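Racemase (PDB 3MKC) belongs to the mandelate racemase/muconate lactonizing enzyme family, which joins an N-terminal capping domain to an enolase-type barrel domain. Local coordinates at residues A[244-249]-A[276-281]; A[271-276]-A[301-306]; A[282-287]-A[309-314]; A[296-301]-A[330-335]. All coordinates share one frame; numbering follows the deposited sequence.

Along the chain, contact 1 opens first at 244-249 and closes at 276-281, folding the start of helix 246-255 back on the tail of helix 268-277. Before it closes, contact 2 has opened on that same tail, so these two cross and share Ile276. Contact 3 begins at 282-287, just after contact 1 ends, and pairs strand 283-284 with strand 310-311. Contact 4 opens on helix 293-306 at 296-301, ahead of the closing segments of contacts 2 and 3, and ends last at 330-335. Contacts 2, 3 and 4 therefore cross one another and none nests. Together they tie consecutive helices and strands of the barrel domain.

Contact 1 of 4, residues A[244-249]-A[276-281]; sequences DDLSGH and ITKGKV
Leu246 lays its CB against the aliphatic part of Lys278, with Leu246 CB 3.9 Å from Lys278 CD. The lysine reaches this place because its CG lies anti to the backbone N (chi1 -171°), which carries the methylene chain toward the helix start at 246. Bends further along then turn the ammonium end away from the contact. Beside this overlap the two backbones come close, since Gly279 has no side chain to hold them apart. Its CA points a hydrogen at the carbonyl of Leu246, a nearly straight CA-H...O contact with Gly279 CA 3.5 Å from Leu246 O and 162° at the hydrogen. One turn on, His249 CB sits 3.9 Å from Gly279 O and 4.1 Å from Val281 CG1, so the histidine bridges the glycine and the valine.

The His249 ring is held by its own helix. Its ND1 donates to Asp245 O over 2.8 Å, with the acceptor in the ring plane, which limits the ring's rotation; the same carbonyl also accepts from His249 N. Asp245 stands at the N-cap, where its OD1 takes a weak capping bond from Gly248 N. Outside the two segments, His249 meets Trp275 ring to ring, edge-to-face, and Lys280 NZ forms a salt bridge with Glu254. Lys280 has a positive phi, and from here the chain turns toward strand 283-284. A capped helix start packed on the turn around Gly279 that follows helix 268-277, both in the outer layer of a beta/alpha barrel, fits the enolase-type C-terminal domain.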
loop_
_atom_site.group_PDB
_atom_site.type_symbol
_atom_site.label_atom_id
_atom_site.label_comp_id
_atom_site.label_asym_id
_atom_site.label_seq_id
_atom_site.Cartn_x
_atom_site.Cartn_y
_atom_site.Cartn_z
ATOM N N ASP A 244 2.401 -12.941 -12.844
ATOM C CA ASP A 244 3.174 -12.750 -14.079
ATOM C C ASP A 244 2.300 -12.910 -15.319
ATOM O O ASP A 244 2.688 -12.516 -16.420
ATOM C CB ASP A 244 4.311 -13.778 -14.199
ATOM C CG ASP A 244 5.398 -13.589 -13.160
ATOM O OD1 ASP A 244 5.941 -12.470 -13.060
ATOM O OD2 ASP A 244 5.720 -14.577 -12.460
ATOM N N ASP A 245 1.128 -13.505 -15.134
ATOM C CA ASP A 245 0.202 -13.779 -16.224
ATOM C C ASP A 245 -0.615 -12.563 -16.649
ATOM O O ASP A 245 -1.834 -12.558 -16.538
ATOM C CB ASP A 245 -0.722 -14.932 -15.797
ATOM C CG ASP A 245 -1.598 -15.451 -16.923
ATOM O OD1 ASP A 245 -1.337 -15.120 -18.106
ATOM O OD2 ASP A 245 -2.549 -16.214 -16.609
ATOM N N LEU A 246 0.058 -11.532 -17.139
ATOM C CA LEU A 246 -0.658 -10.343 -17.571
ATOM C C LEU A 246 -1.642 -10.628 -18.693
ATOM O O LEU A 246 -2.766 -10.132 -18.668
ATOM C CB LEU A 246 0.319 -9.249 -18.003
ATOM C CG LEU A 246 0.681 -8.310 -16.846
ATOM C CD1 LEU A 246 1.357 -9.092 -15.734
ATOM C CD2 LEU A 246 1.586 -7.201 -17.350
ATOM N N SER A 247 -1.228 -11.424 -19.677
ATOM C CA SER A 247 -2.125 -11.737 -20.781
ATOM C C SER A 247 -3.375 -12.450 -20.272
ATOM O O SER A 247 -4.446 -12.305 -20.840
ATOM C CB SER A 247 -1.409 -12.591 -21.840
ATOM O OG SER A 247 -0.777 -13.722 -21.264
ATOM N N GLY A 248 -3.231 -13.213 -19.191
ATOM C CA GLY A 248 -4.371 -13.917 -18.636
ATOM C C GLY A 248 -5.365 -12.938 -18.039
ATOM O O GLY A 248 -6.574 -13.109 -18.160
ATOM N N HIS A 249 -4.861 -11.900 -17.383
ATOM C CA HIS A 249 -5.759 -10.914 -16.812
ATOM C C HIS A 249 -6.548 -10.219 -17.932
ATOM O O HIS A 249 -7.733 -9.929 -17.783
ATOM C CB HIS A 249 -4.973 -9.890 -15.989
ATOM C CG HIS A 249 -4.476 -10.422 -14.682
ATOM N ND1 HIS A 249 -3.461 -11.350 -14.590
ATOM C CD2 HIS A 249 -4.863 -10.161 -13.411
ATOM C CE1 HIS A 249 -3.242 -11.639 -13.319
ATOM N NE2 HIS A 249 -4.081 -10.931 -12.583
ATOM N N ILE A 276 -1.315 -1.973 -17.228
ATOM C CA ILE A 276 -2.379 -1.194 -17.849
ATOM C C ILE A 276 -2.637 -1.582 -19.307
ATOM O O ILE A 276 -3.762 -1.919 -19.680
ATOM C CB ILE A 276 -2.066 0.320 -17.815
ATOM C CG1 ILE A 276 -2.177 0.847 -16.384
ATOM C CG2 ILE A 276 -3.021 1.077 -18.737
ATOM C CD1 ILE A 276 -1.757 2.301 -16.251
ATOM N N THR A 277 -1.595 -1.534 -20.127
ATOM C CA THR A 277 -1.759 -1.827 -21.550
ATOM C C THR A 277 -1.860 -3.294 -21.940
ATOM O O THR A 277 -2.633 -3.640 -22.831
ATOM C CB THR A 277 -0.626 -1.189 -22.379
ATOM O OG1 THR A 277 0.621 -1.796 -22.027
ATOM C CG2 THR A 277 -0.549 0.304 -22.110
ATOM N N LYS A 278 -1.088 -4.160 -21.292
ATOM C CA LYS A 278 -1.119 -5.583 -21.628
ATOM C C LYS A 278 -2.115 -6.338 -20.757
ATOM O O LYS A 278 -2.837 -7.217 -21.235
ATOM C CB LYS A 278 0.270 -6.209 -21.465
ATOM C CG LYS A 278 0.356 -7.635 -21.996
ATOM C CD LYS A 278 1.635 -8.335 -21.546
ATOM C CE LYS A 278 2.461 -8.819 -22.727
ATOM N NZ LYS A 278 3.114 -7.696 -23.464
ATOM N N GLY A 279 -2.140 -5.996 -19.473
ATOM C CA GLY A 279 -3.058 -6.651 -18.563
ATOM C C GLY A 279 -4.467 -6.117 -18.718
ATOM O O GLY A 279 -5.431 -6.807 -18.401
ATOM N N LYS A 280 -4.588 -4.883 -19.207
ATOM C CA LYS A 280 -5.897 -4.268 -19.407
ATOM C C LYS A 280 -6.693 -4.181 -18.105
ATOM O O LYS A 280 -7.921 -4.018 -18.132
ATOM C CB LYS A 280 -6.704 -5.081 -20.422
ATOM C CG LYS A 280 -6.107 -5.127 -21.811
ATOM C CD LYS A 280 -7.047 -5.874 -22.754
ATOM C CE LYS A 280 -6.647 -5.705 -24.215
ATOM N NZ LYS A 280 -7.743 -6.176 -25.132
ATOM N N VAL A 281 -6.006 -4.283 -16.968
ATOM C CA VAL A 281 -6.697 -4.246 -15.680
ATOM C C VAL A 281 -7.424 -2.935 -15.376
ATOM O O VAL A 281 -7.061 -1.880 -15.889
ATOM C CB VAL A 281 -5.728 -4.598 -14.508
ATOM C CG1 VAL A 281 -5.189 -6.000 -14.712
ATOM C CG2 VAL A 281 -4.592 -3.596 -14.421
#

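Contact 2 of 4, residues A[271-276]-A[301-306]; sequences EAEEWI and TEMATA
Met303, present as selenomethionine, pushes its side chain between Glu273 and Ala272 on one hand and Ile276 on the other. The chain runs out straight from helix 293-306, with CG anti to the backbone N, and then folds at its last torsion (chi3 58°). That final bend lays the methyl group along the backbone of helix 268-277: Met303 CE is 3.7 Å from Glu273 N and 4.0 Å from Ala272 CB. The selenium passes across the base of the glutamate at about a right angle, with Met303 SE 3.6 Å from Glu273 CB and 3.8 Å from Glu273 CG. Glu273 thus offers only its methylenes to the contact. A kink at chi2 (-82°) swings its carboxylate off to the side, where OE2 is bonded to Thr277 OG1.

Ile276 fills the other flank. Its longer branch is extended, so CD1 becomes the probing tip: Ile276 CD1 touches Met303 CG and Ala304 CA, both at 4.0 Å, and comes within 4.4 Å of Ala304 CB. The small Ala304 thereby lets the isoleucine tip approach the backbone of the opposing helix.

The two helical segments run nearly parallel, 14° apart, with their axes 10.5 Å from each other at closest approach, a spacing bridged largely by the selenomethionine and the isoleucine. Beneath them lies the barrel wall. Ile276 and Trp275 rest on Leu284 of strand 283-284, while Ala304 and Thr301 rest on Val311 of strand 310-311, so each helix sits over the strand that follows it in the chain.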
loop_
_atom_site.group_PDB
_atom_site.type_symbol
_atom_site.label_atom_id
_atom_site.label_comp_id
_atom_site.label_asym_id
_atom_site.label_seq_id
_atom_site.Cartn_x
_atom_site.Cartn_y
_atom_site.Cartn_z
ATOM N N GLU A 271 6.415 -1.427 -14.632
ATOM C CA GLU A 271 5.630 -2.647 -14.532
ATOM C C GLU A 271 4.170 -2.236 -14.536
ATOM O O GLU A 271 3.343 -2.901 -15.146
ATOM C CB GLU A 271 5.956 -3.423 -13.245
ATOM C CG GLU A 271 7.329 -4.076 -13.302
ATOM C CD GLU A 271 7.580 -5.078 -12.195
ATOM O OE1 GLU A 271 6.671 -5.325 -11.368
ATOM O OE2 GLU A 271 8.702 -5.629 -12.161
ATOM N N ALA A 272 3.857 -1.135 -13.861
ATOM C CA ALA A 272 2.476 -0.668 -13.823
ATOM C C ALA A 272 1.947 -0.385 -15.232
ATOM O O ALA A 272 0.816 -0.726 -15.552
ATOM C CB ALA A 272 2.358 0.590 -12.960
ATOM N N GLU A 273 2.766 0.242 -16.068
ATOM C CA GLU A 273 2.335 0.554 -17.422
ATOM C C GLU A 273 1.988 -0.725 -18.176
ATOM O O GLU A 273 1.014 -0.758 -18.924
ATOM C CB GLU A 273 3.432 1.324 -18.168
ATOM C CG GLU A 273 3.065 1.714 -19.596
ATOM C CD GLU A 273 3.276 0.580 -20.587
ATOM O OE1 GLU A 273 4.331 -0.085 -20.508
ATOM O OE2 GLU A 273 2.397 0.360 -21.454
ATOM N N GLU A 274 2.779 -1.780 -17.975
ATOM C CA GLU A 274 2.517 -3.040 -18.664
ATOM C C GLU A 274 1.201 -3.638 -18.149
ATOM O O GLU A 274 0.437 -4.230 -18.910
ATOM C CB GLU A 274 3.688 -4.016 -18.456
ATOM C CG GLU A 274 3.517 -5.348 -19.164
ATOM C CD GLU A 274 4.716 -6.273 -19.010
ATOM O OE1 GLU A 274 5.426 -6.178 -17.984
ATOM O OE2 GLU A 274 4.936 -7.112 -19.913
ATOM N N TRP A 275 0.931 -3.488 -16.857
ATOM C CA TRP A 275 -0.330 -4.000 -16.330
ATOM C C TRP A 275 -1.490 -3.265 -16.989
ATOM O O TRP A 275 -2.529 -3.850 -17.272
ATOM C CB TRP A 275 -0.420 -3.796 -14.824
ATOM C CG TRP A 275 0.229 -4.883 -14.047
ATOM C CD1 TRP A 275 1.497 -4.887 -13.545
ATOM C CD2 TRP A 275 -0.359 -6.134 -13.673
ATOM N NE1 TRP A 275 1.734 -6.063 -12.875
ATOM C CE2 TRP A 275 0.611 -6.847 -12.939
ATOM C CE3 TRP A 275 -1.614 -6.724 -13.889
ATOM C CZ2 TRP A 275 0.368 -8.123 -12.414
ATOM C CZ3 TRP A 275 -1.856 -7.999 -13.369
ATOM C CH2 TRP A 275 -0.868 -8.681 -12.640
ATOM N N ILE A 276 -1.315 -1.973 -17.228
ATOM C CA ILE A 276 -2.379 -1.194 -17.849
ATOM C C ILE A 276 -2.637 -1.582 -19.307
ATOM O O ILE A 276 -3.762 -1.919 -19.680
ATOM C CB ILE A 276 -2.066 0.320 -17.815
ATOM C CG1 ILE A 276 -2.177 0.847 -16.384
ATOM C CG2 ILE A 276 -3.021 1.077 -18.737
ATOM C CD1 ILE A 276 -1.757 2.301 -16.251
ATOM N N THR A 301 -0.345 6.879 -10.760
ATOM C CA THR A 301 -1.747 7.254 -10.736
ATOM C C THR A 301 -2.157 8.220 -11.844
ATOM O O THR A 301 -3.244 8.101 -12.404
ATOM C CB THR A 301 -2.128 7.850 -9.367
ATOM O OG1 THR A 301 -1.798 6.907 -8.340
ATOM C CG2 THR A 301 -3.629 8.127 -9.307
ATOM N N GLU A 302 -1.293 9.177 -12.165
ATOM C CA GLU A 302 -1.626 10.137 -13.209
ATOM C C GLU A 302 -1.689 9.404 -14.536
ATOM O O GLU A 302 -2.511 9.729 -15.381
ATOM C CB GLU A 302 -0.607 11.284 -13.245
ATOM C CG GLU A 302 -0.613 12.102 -11.944
ATOM C CD GLU A 302 0.156 13.421 -12.024
ATOM O OE1 GLU A 302 1.104 13.539 -12.829
ATOM O OE2 GLU A 302 -0.186 14.341 -11.253
HETATM N N MSE A 303 -0.830 8.400 -14.699
HETATM C CA MSE A 303 -0.824 7.595 -15.924
HETATM C C MSE A 303 -2.105 6.765 -15.945
HETATM O O MSE A 303 -2.763 6.614 -16.981
HETATM C CB MSE A 303 0.395 6.662 -15.945
HETATM C CG MSE A 303 0.343 5.560 -17.032
HETATM SE SE MSE A 303 1.896 4.427 -17.189
HETATM C CE MSE A 303 1.910 3.758 -15.434
ATOM N N ALA A 304 -2.448 6.230 -14.781
ATOM C CA ALA A 304 -3.640 5.406 -14.644
ATOM C C ALA A 304 -4.888 6.213 -14.993
ATOM O O ALA A 304 -5.721 5.772 -15.775
ATOM C CB ALA A 304 -3.740 4.873 -13.224
ATOM N N THR A 305 -5.009 7.401 -14.415
ATOM C CA THR A 305 -6.170 8.239 -14.690
ATOM C C THR A 305 -6.343 8.473 -16.193
ATOM O O THR A 305 -7.453 8.398 -16.724
ATOM C CB THR A 305 -6.037 9.580 -13.970
ATOM O OG1 THR A 305 -6.102 9.356 -12.555
ATOM C CG2 THR A 305 -7.137 10.544 -14.399
ATOM N N ALA A 306 -5.238 8.738 -16.880
ATOM C CA ALA A 306 -5.297 8.988 -18.318
ATOM C C ALA A 306 -5.786 7.748 -19.067
ATOM O O ALA A 306 -6.354 7.856 -20.149
ATOM C CB ALA A 306 -3.915 9.402 -18.832
#

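Contact 3 of 4, residues A[282-287]-A[309-314]; sequences HLLQSD and VQVMPH
Leu283 and Gln310 pair as neighbours in two parallel strands, 283-284 and 310-311, which helix 293-306 joins in a beta-alpha-beta unit of the barrel. The backbone ladder is regular here: Gln310 N donates to His282 O, Leu284 N to Gln310 O over 2.9 Å, and Met312 N to Leu284 O over 3.1 Å, the last almost end-on to the carbonyl.

Packing is close and apolar on the side of Leu284 and Val311, which faces helix 293-306. Leu284 CG lies 3.8 Å from Val309 CG1, the two side chains meeting at about a right angle, and Leu284 CB is 4.3 Å from Val311 CG2. Ile300, Thr301 and Ala304 close over this surface. On the other side, Leu283 CD1 is 4.0 Å from SE of Met312, an extended selenomethionine, and 3.6 Å from Gln310 OE1. This side is also packed, with Phe236 against Leu283 and Met312, but is more polar at Gln310, which is partly exposed and bonded through OE1 to Tyr235 OH.

Toward the C-terminal ends the pairing loses its regularity, and here the contact is looser. His314 N still donates to Gln285 O over 3.0 Å, but from well above the carbonyl plane, and the histidine is partly exposed. Beside this end a water donates to Met312 O over 2.8 Å and accepts a weak bond from Gln285 NE2.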
loop_
_atom_site.group_PDB
_atom_site.type_symbol
_atom_site.label_atom_id
_atom_site.label_comp_id
_atom_site.label_asym_id
_atom_site.label_seq_id
_atom_site.Cartn_x
_atom_site.Cartn_y
_atom_site.Cartn_z
ATOM N N HIS A 282 -8.473 -3.024 -14.561
ATOM C CA HIS A 282 -9.263 -1.851 -14.189
ATOM C C HIS A 282 -8.660 -1.117 -13.018
ATOM O O HIS A 282 -8.961 0.047 -12.798
ATOM C CB HIS A 282 -10.677 -2.223 -13.717
ATOM C CG HIS A 282 -11.499 -2.968 -14.715
ATOM N ND1 HIS A 282 -11.295 -4.299 -15.005
ATOM C CD2 HIS A 282 -12.591 -2.592 -15.424
ATOM C CE1 HIS A 282 -12.229 -4.713 -15.842
ATOM N NE2 HIS A 282 -13.029 -3.696 -16.110
ATOM N N LEU A 283 -7.830 -1.810 -12.254
ATOM C CA LEU A 283 -7.286 -1.215 -11.048
ATOM C C LEU A 283 -5.897 -1.744 -10.713
ATOM O O LEU A 283 -5.636 -2.939 -10.834
ATOM C CB LEU A 283 -8.272 -1.519 -9.912
ATOM C CG LEU A 283 -8.179 -0.859 -8.540
ATOM C CD1 LEU A 283 -9.577 -0.824 -7.912
ATOM C CD2 LEU A 283 -7.199 -1.619 -7.663
ATOM N N LEU A 284 -5.020 -0.838 -10.287
ATOM C CA LEU A 284 -3.650 -1.176 -9.915
ATOM C C LEU A 284 -3.490 -1.118 -8.400
ATOM O O LEU A 284 -4.017 -0.219 -7.749
ATOM C CB LEU A 284 -2.674 -0.189 -10.547
ATOM C CG LEU A 284 -2.640 -0.176 -12.078
ATOM C CD1 LEU A 284 -1.805 1.007 -12.533
ATOM C CD2 LEU A 284 -2.050 -1.488 -12.604
ATOM N N GLN A 285 -2.727 -2.058 -7.851
ATOM C CA GLN A 285 -2.522 -2.116 -6.413
ATOM C C GLN A 285 -1.065 -1.957 -5.971
ATOM O O GLN A 285 -0.680 -2.440 -4.900
ATOM C CB GLN A 285 -3.103 -3.426 -5.874
ATOM C CG GLN A 285 -4.580 -3.587 -6.229
ATOM C CD GLN A 285 -5.181 -4.895 -5.753
ATOM O OE1 GLN A 285 -4.631 -5.967 -5.989
ATOM N NE2 GLN A 285 -6.328 -4.811 -5.088
ATOM N N SER A 286 -0.265 -1.278 -6.793
ATOM C CA SER A 286 1.141 -1.035 -6.471
ATOM C C SER A 286 1.238 -0.526 -5.030
ATOM O O SER A 286 0.517 0.386 -4.635
ATOM C CB SER A 286 1.719 -0.010 -7.441
ATOM O OG SER A 286 1.483 -0.421 -8.778
ATOM N N ASP A 287 2.151 -1.112 -4.264
ATOM C CA ASP A 287 2.322 -0.794 -2.839
ATOM C C ASP A 287 3.253 0.373 -2.504
ATOM O O ASP A 287 4.314 0.521 -3.095
ATOM C CB ASP A 287 2.819 -2.057 -2.128
ATOM C CG ASP A 287 2.693 -1.982 -0.618
ATOM O OD1 ASP A 287 2.974 -0.922 -0.031
ATOM O OD2 ASP A 287 2.327 -3.012 -0.018
ATOM N N VAL A 309 -7.908 3.905 -15.407
ATOM C CA VAL A 309 -7.557 2.855 -14.466
ATOM C C VAL A 309 -7.492 3.434 -13.056
ATOM O O VAL A 309 -6.845 4.450 -12.827
ATOM C CB VAL A 309 -6.190 2.247 -14.833
ATOM C CG1 VAL A 309 -5.707 1.298 -13.747
ATOM C CG2 VAL A 309 -6.308 1.508 -16.165
ATOM N N GLN A 310 -8.169 2.779 -12.120
ATOM C CA GLN A 310 -8.169 3.225 -10.731
ATOM C C GLN A 310 -6.936 2.713 -10.021
ATOM O O GLN A 310 -6.360 1.702 -10.418
ATOM C CB GLN A 310 -9.393 2.675 -9.989
ATOM C CG GLN A 310 -10.720 3.049 -10.596
ATOM C CD GLN A 310 -11.879 2.724 -9.666
ATOM O OE1 GLN A 310 -11.818 1.764 -8.894
ATOM N NE2 GLN A 310 -12.941 3.512 -9.745
ATOM N N VAL A 311 -6.534 3.411 -8.964
ATOM C CA VAL A 311 -5.399 2.969 -8.177
ATOM C C VAL A 311 -5.798 2.956 -6.711
ATOM O O VAL A 311 -6.303 3.944 -6.186
ATOM C CB VAL A 311 -4.178 3.883 -8.334
ATOM C CG1 VAL A 311 -3.023 3.352 -7.478
ATOM C CG2 VAL A 311 -3.759 3.948 -9.800
HETATM N N MSE A 312 -5.600 1.809 -6.075
HETATM C CA MSE A 312 -5.876 1.630 -4.653
HETATM C C MSE A 312 -4.630 0.892 -4.205
HETATM O O MSE A 312 -4.576 -0.336 -4.250
HETATM C CB MSE A 312 -7.115 0.765 -4.430
HETATM C CG MSE A 312 -8.426 1.455 -4.796
HETATM SE SE MSE A 312 -9.968 0.488 -4.200
HETATM C CE MSE A 312 -11.273 1.573 -5.044
ATOM N N PRO A 313 -3.600 1.638 -3.787
ATOM C CA PRO A 313 -2.347 1.022 -3.354
ATOM C C PRO A 313 -2.485 -0.019 -2.260
ATOM O O PRO A 313 -3.195 0.192 -1.273
ATOM C CB PRO A 313 -1.508 2.218 -2.909
ATOM C CG PRO A 313 -2.045 3.347 -3.734
ATOM C CD PRO A 313 -3.528 3.104 -3.655
ATOM N N HIS A 314 -1.807 -1.144 -2.446
ATOM C CA HIS A 314 -1.832 -2.206 -1.452
ATOM C C HIS A 314 -1.273 -1.592 -0.175
ATOM O O HIS A 314 -0.281 -0.858 -0.210
ATOM C CB HIS A 314 -0.952 -3.365 -1.901
ATOM C CG HIS A 314 -0.768 -4.425 -0.860
ATOM N ND1 HIS A 314 -1.795 -5.239 -0.435
ATOM C CD2 HIS A 314 0.328 -4.810 -0.166
ATOM C CE1 HIS A 314 -1.338 -6.083 0.475
ATOM N NE2 HIS A 314 -0.053 -5.842 0.656
HETATM O O HOH W 1 -6.257 -2.357 -3.157
#

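Contact 4 of 4, residues A[296-301]-A[330-335]; sequences ELRRIT and FAVGNA
The carboxamide of Asn334 turns one flat side to a methyl group of Thr301, whose CG2 lies 3.8 Å from Asn334 CG. The amide's polar atoms are taken up elsewhere: OD1 accepts from Val311 N, while ND2 donates to Thr305 OG1 and Val309 O, which holds the group in its orientation. A second flat group, the guanidinium of Arg299, lies away from 330-335 and within helix 293-306 has the carboxylate of Glu296 at its edge and in its plane, NE and NH2 both gripping Glu296 OE1, each at 2.8 Å, in a side-on salt bridge.

Helices 293-306 and 319-331 are successive outer helices of the enolase-type barrel. From the end of the second, Val332 lays CG1, anti to its backbone N (chi1 -170°), against the first: it is 3.8 Å from Arg298 CA and 3.7 Å from both Thr301 CB and Thr301 OG1. That hydroxyl donates to Leu297 O over 2.7 Å, and Thr301 N reaches the same carbonyl from the opposite face. The methyl of Thr301 also stands 3.4 Å from Val332 O.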
loop_
_atom_site.group_PDB
_atom_site.type_symbol
_atom_site.label_atom_id
_atom_site.label_comp_id
_atom_site.label_asym_id
_atom_site.label_seq_id
_atom_site.Cartn_x
_atom_site.Cartn_y
_atom_site.Cartn_z
ATOM N N GLU A 296 6.556 7.556 -6.880
ATOM C CA GLU A 296 6.245 6.678 -8.001
ATOM C C GLU A 296 4.733 6.457 -8.076
ATOM O O GLU A 296 4.168 6.330 -9.162
ATOM C CB GLU A 296 6.972 5.340 -7.854
ATOM C CG GLU A 296 6.938 4.491 -9.134
ATOM C CD GLU A 296 7.806 5.054 -10.257
ATOM O OE1 GLU A 296 8.018 6.281 -10.301
ATOM O OE2 GLU A 296 8.264 4.260 -11.109
ATOM N N LEU A 297 4.068 6.422 -6.924
ATOM C CA LEU A 297 2.620 6.231 -6.923
ATOM C C LEU A 297 1.920 7.409 -7.600
ATOM O O LEU A 297 0.849 7.251 -8.200
ATOM C CB LEU A 297 2.097 6.038 -5.495
ATOM C CG LEU A 297 2.205 4.599 -4.981
ATOM C CD1 LEU A 297 1.812 4.541 -3.519
ATOM C CD2 LEU A 297 1.298 3.683 -5.799
ATOM N N ARG A 298 2.520 8.589 -7.511
ATOM C CA ARG A 298 1.933 9.756 -8.159
ATOM C C ARG A 298 2.058 9.604 -9.675
ATOM O O ARG A 298 1.111 9.872 -10.411
ATOM C CB ARG A 298 2.635 11.039 -7.721
ATOM C CG ARG A 298 2.007 12.283 -8.315
ATOM C CD ARG A 298 2.764 13.539 -7.926
ATOM N NE ARG A 298 1.979 14.730 -8.224
ATOM C CZ ARG A 298 2.362 15.974 -7.946
ATOM N NH1 ARG A 298 3.532 16.203 -7.362
ATOM N NH2 ARG A 298 1.563 16.992 -8.245
ATOM N N ARG A 299 3.231 9.186 -10.149
ATOM C CA ARG A 299 3.399 9.011 -11.592
ATOM C C ARG A 299 2.487 7.907 -12.088
ATOM O O ARG A 299 1.860 8.024 -13.141
ATOM C CB ARG A 299 4.851 8.680 -11.940
ATOM C CG ARG A 299 5.746 9.907 -11.930
ATOM C CD ARG A 299 7.126 9.599 -12.462
ATOM N NE ARG A 299 7.932 8.838 -11.514
ATOM C CZ ARG A 299 8.969 9.342 -10.845
ATOM N NH1 ARG A 299 9.321 10.607 -11.015
ATOM N NH2 ARG A 299 9.671 8.574 -10.024
ATOM N N ILE A 300 2.416 6.835 -11.311
ATOM C CA ILE A 300 1.584 5.698 -11.653
ATOM C C ILE A 300 0.109 6.079 -11.718
ATOM O O ILE A 300 -0.609 5.666 -12.626
ATOM C CB ILE A 300 1.761 4.583 -10.617
ATOM C CG1 ILE A 300 3.168 4.000 -10.745
ATOM C CG2 ILE A 300 0.676 3.524 -10.785
ATOM C CD1 ILE A 300 3.515 2.994 -9.659
ATOM N N THR A 301 -0.345 6.879 -10.760
ATOM C CA THR A 301 -1.747 7.254 -10.736
ATOM C C THR A 301 -2.157 8.220 -11.844
ATOM O O THR A 301 -3.244 8.101 -12.404
ATOM C CB THR A 301 -2.128 7.850 -9.367
ATOM O OG1 THR A 301 -1.798 6.907 -8.340
ATOM C CG2 THR A 301 -3.629 8.127 -9.307
ATOM N N PHE A 330 -5.826 11.719 -0.394
ATOM C CA PHE A 330 -6.256 13.109 -0.476
ATOM C C PHE A 330 -5.704 13.863 -1.683
ATOM O O PHE A 330 -6.449 14.534 -2.399
ATOM C CB PHE A 330 -5.865 13.863 0.797
ATOM C CG PHE A 330 -6.929 13.846 1.856
ATOM C CD1 PHE A 330 -8.090 14.599 1.697
ATOM C CD2 PHE A 330 -6.788 13.055 2.994
ATOM C CE1 PHE A 330 -9.105 14.563 2.659
ATOM C CE2 PHE A 330 -7.796 13.013 3.959
ATOM C CZ PHE A 330 -8.958 13.770 3.786
ATOM N N ALA A 331 -4.404 13.735 -1.922
ATOM C CA ALA A 331 -3.774 14.480 -3.008
ATOM C C ALA A 331 -3.581 13.751 -4.332
ATOM O O ALA A 331 -3.551 14.386 -5.385
ATOM C CB ALA A 331 -2.433 15.008 -2.537
ATOM N N VAL A 332 -3.447 12.434 -4.271
ATOM C CA VAL A 332 -3.172 11.631 -5.464
ATOM C C VAL A 332 -4.274 10.676 -5.899
ATOM O O VAL A 332 -4.531 10.531 -7.096
ATOM C CB VAL A 332 -1.889 10.799 -5.248
ATOM C CG1 VAL A 332 -1.455 10.145 -6.553
ATOM C CG2 VAL A 332 -0.786 11.692 -4.684
ATOM N N GLY A 333 -4.907 10.019 -4.929
ATOM C CA GLY A 333 -5.961 9.057 -5.218
ATOM C C GLY A 333 -6.954 9.440 -6.296
ATOM O O GLY A 333 -7.421 10.580 -6.352
ATOM N N ASN A 334 -7.283 8.481 -7.157
ATOM C CA ASN A 334 -8.231 8.722 -8.236
ATOM C C ASN A 334 -9.429 7.785 -8.142
ATOM O O ASN A 334 -10.236 7.712 -9.071
ATOM C CB ASN A 334 -7.550 8.560 -9.602
ATOM C CG ASN A 334 -7.254 7.107 -9.950
ATOM O OD1 ASN A 334 -7.433 6.208 -9.136
ATOM N ND2 ASN A 334 -6.787 6.879 -11.173
ATOM N N ALA A 335 -9.545 7.083 -7.016
ATOM C CA ALA A 335 -10.638 6.136 -6.813
ATOM C C ALA A 335 -11.481 6.458 -5.583
ATOM O O ALA A 335 -11.065 7.228 -4.722
ATOM C CB ALA A 335 -10.077 4.722 -6.703
#